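Local atomic coordinates of avidin-related protein 4/5 (PDB entry 2OF8), a protein that probably binds biotin with high affinity as a tetrameric relative of avidin, and here holds a nitrophenyl amide of biotin in its pocket. Residues N12-I17 against G114-T119; T45-L50 against H67-E72; L96-V101 against W108-V113. The protein carries 2 engineered substitutions. All coordinates share one frame; numbering follows the deposited sequence.

Contact 1 is the outermost: from 12-17 it closes nearly a hundred residues later on 114-119, bringing the end of the first strand, 8-12, against the last, 111-120, of the eight-stranded antiparallel barrel, with the other two nested inside its loop. Contact 2 comes next and closes a short loop, tying the start of strand 47-53 to the turn after strand 61-67. It is complete before contact 3 begins, so these two run in series. Contact 3 pairs the neighbouring strands 89-98 and 111-120, and its second segment runs straight into that of contact 1. Trp68 packs on Leu97 and Glu72 on Ser100, joining contacts 2 and 3. All three contacts touch the same bound ligand.

Contact 1 (N12-I17 against G114-T119); sequences NNLGSI and GYNNFT. With BNI (5-(2-oxo-hexahydro-thieno[3,4-D]imidazol-6-yl)-pentanoic acid (4-nitro-phenyl)-amide), chain C.
Asn12 and Phe118 form a non-hydrogen-bonded antiparallel pair, their CA atoms 4.2 Å apart, where strand 8-12 gives way to the type I turn from Asn12 to Gly15. Asn12 lays its CB over one face of the Phe118 ring, a CH-pi contact 3.7 Å from the ring centroid, while its amide lies stacked on that of Asn116 with the planes 9° apart. Asn13 forms the second shell. With its CG between the backbone N and the carbonyl carbon (chi1 56°), it brings OD1 to two donors on opposite faces of its amide plane: Asn117 N at 3.0 Å, and Asn116 ND2 along an almost straight bond. OD1 of Asn12 is likewise gripped from both faces, by Leu14 N in an Asx turn and by Ser16 N. Both pocket amides are thus fixed. ND2 of Asn12 donates to ligand O3 at 3.0 Å, Ser16 OG gives O3 a second bond of 2.7 Å, and Asn116 OD1 accepts from ligand N1 at 2.8 Å. The donors gathered on O3, probably joined by Tyr33 OH as in avidin, would probably polarise the urea, drawing negative charge onto O3.

Contact 2 (T45-L50 against H67-E72); sequences TLSPLL and HWNFSE. With BNI (5-(2-oxo-hexahydro-thieno[3,4-D]imidazol-6-yl)-pentanoic acid (4-nitro-phenyl)-amide), chain C.
Ser47 and Asn69 meet through one of the two hydrogen bonds that cross this contact, a bond to a side chain; the other runs between backbones. Where they touch, 45-48 and 67-70 run in nearly opposite directions, 165° apart. Ser47 OG sits beside its own backbone N, anti to the carbonyl carbon (chi1 -65°), and from there it accepts from Asn69 N at 3.0 Å while donating to Thr45 O, so one hydroxyl pins both the turn and the approach to the strand. Further along, His67 N donates to Pro48 O at 3.1 Å. Water 1 adds a bridge, donating a hydrogen bond to Leu46 O and accepting one from Asn69 ND2.

The van der Waals contacts are gathered at the turn. Asn69 spreads its amide beside Pro48 CD, and Phe70 slides past Thr45, its CD1 lying 3.6 Å from Thr45 OG1. The CB of Trp68 packs over a face of the Phe70 ring.

The closest ligand contacts come from Trp68 and Phe70. Trp68 offers one indole face to the valeryl chain, with ligand C9 3.6 Å above the plane and over its centre; its CZ2 reaches ligand S1, also at 3.6 Å, and on the strand side CE3 comes to 3.7 Å from Ser47 OG. NE1 is held by Thr75, which fixes the ring's rotation. Phe70 CZ adds a contact of 3.9 Å to C9. With an alanine here in place of Trp68, the ligand's chain and sulfur would probably lose their flat wall, and Thr75 OG1 its indole partner.

At the subunit interface, the His67 ring stacks on that of His54 of a neighbouring subunit. A tryptophan against the ligand's chain and thiophane sulfur, carried by the turn between two barrel strands, is characteristic of the biotin pocket in the avidin family's antiparallel beta barrel.

Contact 3 (L96-V101 against W108-V113); sequences LLRSSV and WKATRV. With BNI (5-(2-oxo-hexahydro-thieno[3,4-D]imidazol-6-yl)-pentanoic acid (4-nitro-phenyl)-amide), chain C; BNI (5-(2-oxo-hexahydro-thieno[3,4-D]imidazol-6-yl)-pentanoic acid (4-nitro-phenyl)-amide), chain L.
Arg98 and Ala110 meet face-on: the methyl CB of Ala110 lies over the centre of the Arg98 guanidinium, 3.4 Å from CZ, while water 3 sits at the edge, in its plane, accepting from NH1 and also bonded to Thr111 OG1. The Arg112 guanidinium has the nitro oxygen O27 of the ligand in this subunit's pocket over one face, 2.7 Å from NH2. At its edge lie water 2, accepting from NH1 in the plane, and O27 of the second ligand, which is bound in a neighbouring subunit. NE of Arg112 donates to Lys109 O of that same subunit. The Trp108 indole takes Lys109 CB on one face, and its CZ3 comes 3.6 Å from C2 of the second ligand. A tryptophan reaching into a neighbour's biotin site is a hallmark of the avidin and streptavidin tetramers.

Behind these groups the backbones form an antiparallel strand pair, the last hairpin of the barrel. Leu97 and Arg112 are its hydrogen-bonded pair, N to O at 2.9 Å in both directions, and Ser99 N adds a bond to Ala110 O at 2.8 Å. Water 2 also donates to Leu97 O.

Side chains alternate across the sheet. On the face of Leu97 and Arg112, Leu97 CD2 touches ligand C24 at 3.7 Å. On the other, Leu96 CD2 rests on Val113 CG2, with Thr111 CG2 close by. Arg98 starts with CG anti to the backbone N (chi1 175°) and then bends at chi2, which folds NE back onto Ser99 O at 3.0 Å. NH2 forms a salt bridge with Asp107, and Val101 CG1 packs against the same Ala110 methyl that covers the guanidinium.

Contact 1 (N12-I17 against G114-T119)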
loop_
_atom_site.group_PDB
_atom_site.type_symbol
_atom_site.label_atom_id
_atom_site.label_comp_id
_atom_site.label_asym_id
_atom_site.label_seq_id
_atom_site.Cartn_x
_atom_site.Cartn_y
_atom_site.Cartn_z
ATOM N N ASN A 12 17.477 -0.089 10.439
ATOM C CA ASN A 12 16.038 0.050 10.606
ATOM C C ASN A 12 15.503 -0.803 11.738
ATOM O O ASN A 12 16.241 -1.526 12.413
ATOM C CB ASN A 12 15.268 -0.116 9.275
ATOM C CG ASN A 12 15.204 -1.546 8.771
ATOM O OD1 ASN A 12 15.329 -2.513 9.525
ATOM N ND2 ASN A 12 14.988 -1.681 7.465
ATOM N N ASN A 13 14.205 -0.676 11.954
ATOM C CA ASN A 13 13.527 -1.325 13.065
ATOM C C ASN A 13 13.554 -2.861 12.998
ATOM O O ASN A 13 13.325 -3.513 14.012
ATOM C CB ASN A 13 12.084 -0.815 13.165
ATOM C CG ASN A 13 11.317 -1.016 11.884
ATOM O OD1 ASN A 13 11.571 -0.355 10.874
ATOM N ND2 ASN A 13 10.388 -1.954 11.908
ATOM N N LEU A 14 13.814 -3.427 11.816
ATOM C CA LEU A 14 13.967 -4.873 11.654
ATOM C C LEU A 14 15.408 -5.349 11.836
ATOM O O LEU A 14 15.670 -6.549 11.820
ATOM C CB LEU A 14 13.466 -5.323 10.278
ATOM C CG LEU A 14 12.016 -4.993 9.940
ATOM C CD1 LEU A 14 11.697 -5.399 8.514
ATOM C CD2 LEU A 14 11.050 -5.631 10.924
ATOM N N GLY A 15 16.335 -4.414 11.993
ATOM C CA GLY A 15 17.743 -4.723 12.123
ATOM C C GLY A 15 18.523 -4.680 10.825
ATOM O O GLY A 15 19.718 -4.944 10.840
ATOM N N SER A 16 17.880 -4.376 9.702
ATOM C CA SER A 16 18.599 -4.265 8.445
ATOM C C SER A 16 19.548 -3.078 8.470
ATOM O O SER A 16 19.327 -2.112 9.193
ATOM C CB SER A 16 17.626 -4.115 7.289
ATOM O OG SER A 16 16.743 -5.216 7.266
ATOM N N ILE A 17 20.593 -3.156 7.655
ATOM C CA ILE A 17 21.594 -2.098 7.534
ATOM C C ILE A 17 21.677 -1.653 6.098
ATOM O O ILE A 17 21.714 -2.473 5.191
ATOM C CB ILE A 17 22.997 -2.577 7.981
ATOM C CG1 ILE A 17 22.957 -3.064 9.417
ATOM C CG2 ILE A 17 24.040 -1.448 7.818
ATOM C CD1 ILE A 17 24.260 -3.664 9.873
ATOM N N GLY A 114 4.810 -2.445 3.373
ATOM C CA GLY A 114 5.181 -2.297 4.765
ATOM C C GLY A 114 5.855 -0.971 5.023
ATOM O O GLY A 114 5.895 -0.095 4.166
ATOM N N TYR A 115 6.352 -0.821 6.245
ATOM C CA TYR A 115 7.034 0.391 6.680
ATOM C C TYR A 115 8.434 0.069 7.169
ATOM O O TYR A 115 8.742 -1.069 7.507
ATOM C CB TYR A 115 6.257 1.100 7.798
ATOM C CG TYR A 115 6.355 0.470 9.183
ATOM C CD1 TYR A 115 7.284 0.930 10.115
ATOM C CD2 TYR A 115 5.489 -0.544 9.576
ATOM C CE1 TYR A 115 7.359 0.386 11.386
ATOM C CE2 TYR A 115 5.558 -1.096 10.854
ATOM C CZ TYR A 115 6.486 -0.623 11.753
ATOM O OH TYR A 115 6.531 -1.163 13.023
ATOM N N ASN A 116 9.272 1.094 7.265
ATOM C CA ASN A 116 10.505 0.986 8.034
ATOM C C ASN A 116 10.923 2.364 8.498
ATOM O O ASN A 116 10.825 3.332 7.752
ATOM C CB ASN A 116 11.671 0.403 7.214
ATOM C CG ASN A 116 11.682 -1.114 7.141
ATOM O OD1 ASN A 116 11.719 -1.674 6.047
ATOM N ND2 ASN A 116 11.725 -1.784 8.296
ATOM N N ASN A 117 11.433 2.423 9.719
ATOM C CA ASN A 117 12.028 3.622 10.272
ATOM C C ASN A 117 13.524 3.375 10.387
ATOM O O ASN A 117 13.929 2.342 10.913
ATOM C CB ASN A 117 11.383 3.896 11.633
ATOM C CG ASN A 117 9.859 3.989 11.547
ATOM O OD1 ASN A 117 9.341 4.635 10.654
ATOM N ND2 ASN A 117 9.148 3.327 12.464
ATOM N N PHE A 118 14.331 4.302 9.870
ATOM C CA PHE A 118 15.787 4.179 9.897
ATOM C C PHE A 118 16.394 5.282 10.760
ATOM O O PHE A 118 15.965 6.438 10.709
ATOM C CB PHE A 118 16.423 4.310 8.506
ATOM C CG PHE A 118 16.050 3.237 7.506
ATOM C CD1 PHE A 118 16.965 2.256 7.145
ATOM C CD2 PHE A 118 14.822 3.259 6.861
ATOM C CE1 PHE A 118 16.649 1.307 6.186
ATOM C CE2 PHE A 118 14.503 2.305 5.900
ATOM C CZ PHE A 118 15.413 1.330 5.568
ATOM N N THR A 119 17.425 4.916 11.518
ATOM C CA THR A 119 18.259 5.886 12.222
ATOM C C THR A 119 19.725 5.593 11.917
ATOM O O THR A 119 20.076 4.508 11.468
ATOM C CB THR A 119 18.006 5.852 13.740
ATOM O OG1 THR A 119 18.132 4.515 14.222
ATOM C CG2 THR A 119 16.571 6.254 14.073
HETATM C C1 BNI C . 12.785 -11.244 -0.185
HETATM C C10 BNI C . 13.988 -10.331 -0.460
HETATM C C9 BNI C . 14.373 -9.491 0.752
HETATM C C8 BNI C . 13.265 -8.521 1.138
HETATM C C7 BNI C . 13.531 -7.876 2.482
HETATM C C2 BNI C . 12.372 -6.888 2.874
HETATM C C6 BNI C . 11.158 -4.667 3.031
HETATM C C4 BNI C . 12.395 -6.419 4.359
HETATM C C5 BNI C . 11.594 -5.106 4.435
HETATM C C3 BNI C . 13.717 -4.767 5.264
HETATM O O2 BNI C . 12.664 -11.841 0.880
HETATM O O3 BNI C . 14.707 -4.181 5.777
HETATM N N1 BNI C . 12.534 -4.196 5.039
HETATM N N2 BNI C . 13.700 -6.033 4.863
HETATM S S1 BNI C . 12.450 -5.323 1.931
HETATM N N17 BNI C . 11.816 -11.339 -1.098
HETATM C C18 BNI C . 10.672 -12.092 -1.144
HETATM C C20 BNI C . 10.317 -12.811 -2.325
HETATM C C21 BNI C . 9.106 -13.588 -2.351
HETATM C C22 BNI C . 8.252 -13.653 -1.169
HETATM C C23 BNI C . 8.611 -12.934 0.016
HETATM C C24 BNI C . 9.808 -12.162 0.043
HETATM N N25 BNI C . 6.990 -14.486 -1.221
HETATM O O26 BNI C . 6.678 -15.082 -2.210
HETATM O O27 BNI C . 6.261 -14.568 -0.276
#

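Contact 2 (T45-L50 against H67-E72)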
loop_
_atom_site.group_PDB
_atom_site.type_symbol
_atom_site.label_atom_id
_atom_site.label_comp_id
_atom_site.label_asym_id
_atom_site.label_seq_id
_atom_site.Cartn_x
_atom_site.Cartn_y
_atom_site.Cartn_z
ATOM N N THR A 45 22.328 -12.065 0.742
ATOM C CA THR A 45 23.609 -11.443 0.429
ATOM C C THR A 45 23.416 -9.935 0.294
ATOM O O THR A 45 22.312 -9.449 -0.006
ATOM C CB THR A 45 24.209 -11.983 -0.877
ATOM O OG1 THR A 45 23.290 -11.739 -1.955
ATOM C CG2 THR A 45 24.434 -13.501 -0.794
ATOM N N LEU A 46 24.494 -9.201 0.518
ATOM C CA LEU A 46 24.515 -7.760 0.340
ATOM C C LEU A 46 24.035 -7.411 -1.064
ATOM O O LEU A 46 24.467 -8.023 -2.038
ATOM C CB LEU A 46 25.940 -7.248 0.555
ATOM C CG LEU A 46 26.105 -5.732 0.656
ATOM C CD1 LEU A 46 25.418 -5.180 1.902
ATOM C CD2 LEU A 46 27.575 -5.365 0.633
ATOM N N SER A 47 23.138 -6.438 -1.168
ATOM C CA SER A 47 22.477 -6.126 -2.425
ATOM C C SER A 47 22.563 -4.637 -2.731
ATOM O O SER A 47 22.541 -3.807 -1.834
ATOM C CB SER A 47 21.023 -6.577 -2.340
ATOM O OG SER A 47 20.942 -7.995 -2.226
ATOM N N PRO A 48 22.662 -4.293 -4.008
ATOM C CA PRO A 48 22.775 -2.888 -4.403
ATOM C C PRO A 48 21.454 -2.137 -4.395
ATOM O O PRO A 48 20.398 -2.714 -4.645
ATOM C CB PRO A 48 23.312 -2.983 -5.829
ATOM C CG PRO A 48 22.724 -4.232 -6.338
ATOM C CD PRO A 48 22.729 -5.187 -5.177
ATOM N N LEU A 49 21.560 -0.840 -4.145
ATOM C CA LEU A 49 20.425 0.064 -4.245
ATOM C C LEU A 49 20.805 1.284 -5.082
ATOM O O LEU A 49 21.978 1.648 -5.187
ATOM C CB LEU A 49 19.912 0.481 -2.859
ATOM C CG LEU A 49 20.802 1.408 -2.022
ATOM C CD1 LEU A 49 20.553 2.879 -2.312
ATOM C CD2 LEU A 49 20.604 1.121 -0.549
ATOM N N LEU A 50 19.790 1.892 -5.680
ATOM C CA LEU A 50 19.947 3.080 -6.499
ATOM C C LEU A 50 18.721 3.943 -6.289
ATOM O O LEU A 50 17.597 3.439 -6.376
ATOM C CB LEU A 50 20.036 2.649 -7.949
ATOM C CG LEU A 50 20.483 3.621 -9.017
ATOM C CD1 LEU A 50 21.819 4.226 -8.676
ATOM C CD2 LEU A 50 20.572 2.864 -10.334
ATOM N N HIS A 67 17.809 -4.041 -5.682
ATOM C CA HIS A 67 17.854 -5.237 -6.508
ATOM C C HIS A 67 18.464 -6.346 -5.656
ATOM O O HIS A 67 19.680 -6.399 -5.452
ATOM C CB HIS A 67 18.676 -4.965 -7.775
ATOM C CG HIS A 67 19.160 -6.192 -8.480
ATOM N ND1 HIS A 67 18.754 -6.579 -9.739
ATOM C CD2 HIS A 67 20.091 -7.094 -8.096
ATOM C CE1 HIS A 67 19.409 -7.677 -10.085
ATOM N NE2 HIS A 67 20.207 -8.022 -9.094
ATOM N N TRP A 68 17.625 -7.224 -5.122
ATOM C CA TRP A 68 18.118 -8.305 -4.280
ATOM C C TRP A 68 18.989 -9.225 -5.132
ATOM O O TRP A 68 18.584 -9.659 -6.201
ATOM C CB TRP A 68 16.959 -9.071 -3.633
ATOM C CG TRP A 68 16.085 -8.157 -2.845
ATOM C CD1 TRP A 68 14.824 -7.764 -3.167
ATOM C CD2 TRP A 68 16.436 -7.433 -1.654
ATOM N NE1 TRP A 68 14.348 -6.871 -2.240
ATOM C CE2 TRP A 68 15.320 -6.646 -1.302
ATOM C CE3 TRP A 68 17.568 -7.390 -0.828
ATOM C CZ2 TRP A 68 15.305 -5.825 -0.181
ATOM C CZ3 TRP A 68 17.554 -6.572 0.293
ATOM C CH2 TRP A 68 16.429 -5.806 0.610
ATOM N N ASN A 69 20.190 -9.529 -4.650
ATOM C CA ASN A 69 21.138 -10.325 -5.427
ATOM C C ASN A 69 20.953 -11.821 -5.233
ATOM O O ASN A 69 21.680 -12.612 -5.831
ATOM C CB ASN A 69 22.575 -9.938 -5.074
ATOM C CG ASN A 69 23.084 -8.751 -5.870
ATOM O OD1 ASN A 69 22.386 -8.175 -6.706
ATOM N ND2 ASN A 69 24.329 -8.379 -5.606
ATOM N N PHE A 70 19.988 -12.197 -4.401
ATOM C CA PHE A 70 19.746 -13.588 -4.017
ATOM C C PHE A 70 18.304 -14.015 -4.279
ATOM O O PHE A 70 17.902 -15.108 -3.888
ATOM C CB PHE A 70 20.089 -13.779 -2.530
ATOM C CG PHE A 70 19.307 -12.881 -1.618
ATOM C CD1 PHE A 70 19.754 -11.605 -1.329
ATOM C CD2 PHE A 70 18.108 -13.305 -1.066
ATOM C CE1 PHE A 70 19.023 -10.765 -0.502
ATOM C CE2 PHE A 70 17.377 -12.459 -0.237
ATOM C CZ PHE A 70 17.839 -11.195 0.037
ATOM N N SER A 71 17.530 -13.144 -4.926
ATOM C CA SER A 71 16.111 -13.359 -5.162
ATOM C C SER A 71 15.757 -12.738 -6.510
ATOM O O SER A 71 16.466 -11.861 -6.989
ATOM C CB SER A 71 15.314 -12.669 -4.040
ATOM O OG SER A 71 13.909 -12.722 -4.209
ATOM N N GLU A 72 14.646 -13.166 -7.095
ATOM C CA GLU A 72 14.099 -12.512 -8.289
ATOM C C GLU A 72 13.199 -11.324 -7.968
ATOM O O GLU A 72 12.701 -10.665 -8.877
ATOM C CB GLU A 72 13.345 -13.532 -9.149
ATOM C CG GLU A 72 14.227 -14.611 -9.745
ATOM C CD GLU A 72 15.372 -14.028 -10.531
ATOM O OE1 GLU A 72 15.123 -13.150 -11.391
ATOM O OE2 GLU A 72 16.528 -14.423 -10.271
HETATM C C1 BNI C . 12.785 -11.244 -0.185
HETATM C C10 BNI C . 13.988 -10.331 -0.460
HETATM C C9 BNI C . 14.373 -9.491 0.752
HETATM C C8 BNI C . 13.265 -8.521 1.138
HETATM C C7 BNI C . 13.531 -7.876 2.482
HETATM C C2 BNI C . 12.372 -6.888 2.874
HETATM C C6 BNI C . 11.158 -4.667 3.031
HETATM C C4 BNI C . 12.395 -6.419 4.359
HETATM C C5 BNI C . 11.594 -5.106 4.435
HETATM C C3 BNI C . 13.717 -4.767 5.264
HETATM O O2 BNI C . 12.664 -11.841 0.880
HETATM O O3 BNI C . 14.707 -4.181 5.777
HETATM N N1 BNI C . 12.534 -4.196 5.039
HETATM N N2 BNI C . 13.700 -6.033 4.863
HETATM S S1 BNI C . 12.450 -5.323 1.931
HETATM N N17 BNI C . 11.816 -11.339 -1.098
HETATM C C18 BNI C . 10.672 -12.092 -1.144
HETATM C C20 BNI C . 10.317 -12.811 -2.325
HETATM C C21 BNI C . 9.106 -13.588 -2.351
HETATM C C22 BNI C . 8.252 -13.653 -1.169
HETATM C C23 BNI C . 8.611 -12.934 0.016
HETATM C C24 BNI C . 9.808 -12.162 0.043
HETATM N N25 BNI C . 6.990 -14.486 -1.221
HETATM O O26 BNI C . 6.678 -15.082 -2.210
HETATM O O27 BNI C . 6.261 -14.568 -0.276
HETATM O O HOH W 1 25.900 -9.799 -3.451
#

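Contact 3 (L96-V101 against W108-V113)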
loop_
_atom_site.group_PDB
_atom_site.type_symbol
_atom_site.label_atom_id
_atom_site.label_comp_id
_atom_site.label_asym_id
_atom_site.label_seq_id
_atom_site.Cartn_x
_atom_site.Cartn_y
_atom_site.Cartn_z
ATOM N N LEU A 96 7.326 -1.160 -1.048
ATOM C CA LEU A 96 6.634 -2.199 -1.808
ATOM C C LEU A 96 7.661 -3.246 -2.223
ATOM O O LEU A 96 8.715 -2.910 -2.772
ATOM C CB LEU A 96 5.988 -1.645 -3.080
ATOM C CG LEU A 96 4.881 -0.615 -2.882
ATOM C CD1 LEU A 96 4.496 -0.011 -4.221
ATOM C CD2 LEU A 96 3.663 -1.203 -2.201
ATOM N N LEU A 97 7.360 -4.510 -1.947
ATOM C CA LEU A 97 8.197 -5.642 -2.304
ATOM C C LEU A 97 7.466 -6.430 -3.388
ATOM O O LEU A 97 6.387 -6.993 -3.145
ATOM C CB LEU A 97 8.485 -6.507 -1.075
ATOM C CG LEU A 97 9.138 -7.885 -1.257
ATOM C CD1 LEU A 97 10.423 -7.944 -2.043
ATOM C CD2 LEU A 97 9.389 -8.500 0.112
ATOM N N ARG A 98 8.050 -6.437 -4.587
ATOM C CA ARG A 98 7.517 -7.144 -5.732
ATOM C C ARG A 98 8.185 -8.499 -5.871
ATOM O O ARG A 98 9.389 -8.589 -6.093
ATOM C CB ARG A 98 7.766 -6.345 -7.007
ATOM C CG ARG A 98 7.344 -7.078 -8.263
ATOM C CD ARG A 98 5.865 -7.221 -8.391
ATOM N NE ARG A 98 5.471 -8.242 -9.354
ATOM C CZ ARG A 98 4.328 -8.219 -10.032
ATOM N NH1 ARG A 98 3.508 -7.182 -9.960
ATOM N NH2 ARG A 98 4.010 -9.247 -10.794
ATOM N N SER A 99 7.384 -9.553 -5.755
ATOM C CA SER A 99 7.834 -10.901 -6.049
ATOM C C SER A 99 7.664 -11.215 -7.525
ATOM O O SER A 99 6.849 -10.614 -8.222
ATOM C CB SER A 99 7.046 -11.917 -5.229
ATOM O OG SER A 99 7.305 -11.757 -3.849
ATOM N N SER A 100 8.451 -12.174 -7.997
ATOM C CA SER A 100 8.334 -12.666 -9.353
ATOM C C SER A 100 7.311 -13.788 -9.389
ATOM O O SER A 100 7.434 -14.770 -8.650
ATOM C CB SER A 100 9.684 -13.204 -9.808
ATOM O OG SER A 100 9.583 -13.850 -11.061
ATOM N N VAL A 101 6.307 -13.646 -10.242
ATOM C CA VAL A 101 5.357 -14.725 -10.473
ATOM C C VAL A 101 5.456 -15.223 -11.914
ATOM O O VAL A 101 6.033 -14.566 -12.782
ATOM C CB VAL A 101 3.908 -14.323 -10.113
ATOM C CG1 VAL A 101 3.802 -14.041 -8.623
ATOM C CG2 VAL A 101 3.426 -13.136 -10.943
ATOM N N TRP A 108 -1.800 -10.524 -9.143
ATOM C CA TRP A 108 -2.546 -9.936 -8.040
ATOM C C TRP A 108 -1.895 -10.161 -6.682
ATOM O O TRP A 108 -2.068 -9.333 -5.793
ATOM C CB TRP A 108 -3.978 -10.487 -8.016
ATOM C CG TRP A 108 -4.040 -11.937 -7.672
ATOM C CD1 TRP A 108 -3.941 -12.986 -8.539
ATOM C CD2 TRP A 108 -4.181 -12.507 -6.367
ATOM N NE1 TRP A 108 -4.003 -14.172 -7.852
ATOM C CE2 TRP A 108 -4.151 -13.909 -6.517
ATOM C CE3 TRP A 108 -4.317 -11.974 -5.079
ATOM C CZ2 TRP A 108 -4.267 -14.780 -5.435
ATOM C CZ3 TRP A 108 -4.421 -12.838 -4.011
ATOM C CH2 TRP A 108 -4.399 -14.224 -4.194
ATOM N N LYS A 109 -1.167 -11.261 -6.506
ATOM C CA LYS A 109 -0.611 -11.614 -5.201
ATOM C C LYS A 109 0.866 -11.247 -5.054
ATOM O O LYS A 109 1.483 -11.609 -4.066
ATOM C CB LYS A 109 -0.807 -13.109 -4.903
ATOM C CG LYS A 109 0.001 -14.060 -5.772
ATOM C CD LYS A 109 -0.246 -15.510 -5.389
ATOM C CE LYS A 109 0.597 -16.456 -6.212
ATOM N NZ LYS A 109 0.332 -17.871 -5.839
ATOM N N ALA A 110 1.419 -10.518 -6.021
ATOM C CA ALA A 110 2.862 -10.328 -6.108
ATOM C C ALA A 110 3.430 -9.102 -5.400
ATOM O O ALA A 110 4.634 -8.888 -5.479
ATOM C CB ALA A 110 3.280 -10.284 -7.567
ATOM N N THR A 111 2.607 -8.281 -4.749
ATOM C CA THR A 111 3.112 -7.052 -4.145
ATOM C C THR A 111 2.776 -6.968 -2.669
ATOM O O THR A 111 1.613 -6.922 -2.281
ATOM C CB THR A 111 2.578 -5.810 -4.857
ATOM O OG1 THR A 111 2.856 -5.901 -6.264
ATOM C CG2 THR A 111 3.321 -4.560 -4.373
ATOM N N ARG A 112 3.817 -6.923 -1.844
ATOM C CA ARG A 112 3.703 -6.715 -0.404
ATOM C C ARG A 112 4.011 -5.252 -0.078
ATOM O O ARG A 112 4.741 -4.582 -0.818
ATOM C CB ARG A 112 4.668 -7.632 0.341
ATOM C CG ARG A 112 4.206 -9.067 0.404
ATOM C CD ARG A 112 5.273 -10.022 0.882
ATOM N NE ARG A 112 4.724 -11.366 1.080
ATOM C CZ ARG A 112 4.407 -12.228 0.104
ATOM N NH1 ARG A 112 4.627 -11.952 -1.179
ATOM N NH2 ARG A 112 3.876 -13.406 0.423
ATOM N N VAL A 113 3.451 -4.778 1.033
ATOM C CA VAL A 113 3.652 -3.420 1.498
ATOM C C VAL A 113 4.049 -3.446 2.969
ATOM O O VAL A 113 3.653 -4.334 3.725
ATOM C CB VAL A 113 2.373 -2.565 1.254
ATOM C CG1 VAL A 113 1.176 -3.076 2.047
ATOM C CG2 VAL A 113 2.620 -1.088 1.535
HETATM C C1 BNI C . 12.785 -11.244 -0.185
HETATM C C10 BNI C . 13.988 -10.331 -0.460
HETATM C C9 BNI C . 14.373 -9.491 0.752
HETATM C C8 BNI C . 13.265 -8.521 1.138
HETATM C C7 BNI C . 13.531 -7.876 2.482
HETATM C C2 BNI C . 12.372 -6.888 2.874
HETATM C C6 BNI C . 11.158 -4.667 3.031
HETATM C C4 BNI C . 12.395 -6.419 4.359
HETATM C C5 BNI C . 11.594 -5.106 4.435
HETATM C C3 BNI C . 13.717 -4.767 5.264
HETATM O O2 BNI C . 12.664 -11.841 0.880
HETATM O O3 BNI C . 14.707 -4.181 5.777
HETATM N N1 BNI C . 12.534 -4.196 5.039
HETATM N N2 BNI C . 13.700 -6.033 4.863
HETATM S S1 BNI C . 12.450 -5.323 1.931
HETATM N N17 BNI C . 11.816 -11.339 -1.098
HETATM C C18 BNI C . 10.672 -12.092 -1.144
HETATM C C20 BNI C . 10.317 -12.811 -2.325
HETATM C C21 BNI C . 9.106 -13.588 -2.351
HETATM C C22 BNI C . 8.252 -13.653 -1.169
HETATM C C23 BNI C . 8.611 -12.934 0.016
HETATM C C24 BNI C . 9.808 -12.162 0.043
HETATM N N25 BNI C . 6.990 -14.486 -1.221
HETATM O O26 BNI C . 6.678 -15.082 -2.210
HETATM O O27 BNI C . 6.261 -14.568 -0.276
HETATM C C1 BNI L . -6.273 -15.953 0.080
HETATM C C10 BNI L . -7.741 -15.559 0.292
HETATM C C9 BNI L . -8.394 -14.968 -0.954
HETATM C C8 BNI L . -7.747 -13.640 -1.338
HETATM C C7 BNI L . -8.313 -13.139 -2.647
HETATM C C2 BNI L . -7.748 -11.722 -3.029
HETATM C C6 BNI L . -7.727 -9.185 -3.153
HETATM C C4 BNI L . -8.000 -11.290 -4.508
HETATM C C5 BNI L . -7.918 -9.753 -4.548
HETATM C C3 BNI L . -9.961 -10.460 -5.365
HETATM O O2 BNI L . -5.922 -16.474 -0.974
HETATM O O3 BNI L . -11.117 -10.412 -5.857
HETATM N N1 BNI L . -9.189 -9.395 -5.122
HETATM N N2 BNI L . -9.340 -11.573 -5.006
HETATM S S1 BNI L . -8.535 -10.396 -2.051
HETATM N N17 BNI L . -5.374 -15.672 1.033
HETATM C C18 BNI L . -4.050 -15.961 1.216
HETATM C C20 BNI L . -3.535 -16.384 2.481
HETATM C C21 BNI L . -2.126 -16.672 2.620
HETATM C C22 BNI L . -1.226 -16.529 1.475
HETATM C C23 BNI L . -1.756 -16.100 0.211
HETATM C C24 BNI L . -3.142 -15.811 0.076
HETATM N N25 BNI L . 0.253 -16.829 1.631
HETATM O O26 BNI L . 0.716 -17.192 2.679
HETATM O O27 BNI L . 1.012 -16.722 0.711
HETATM O O HOH W 2 5.907 -9.819 -2.568
HETATM O O HOH W 3 3.753 -4.592 -8.515
#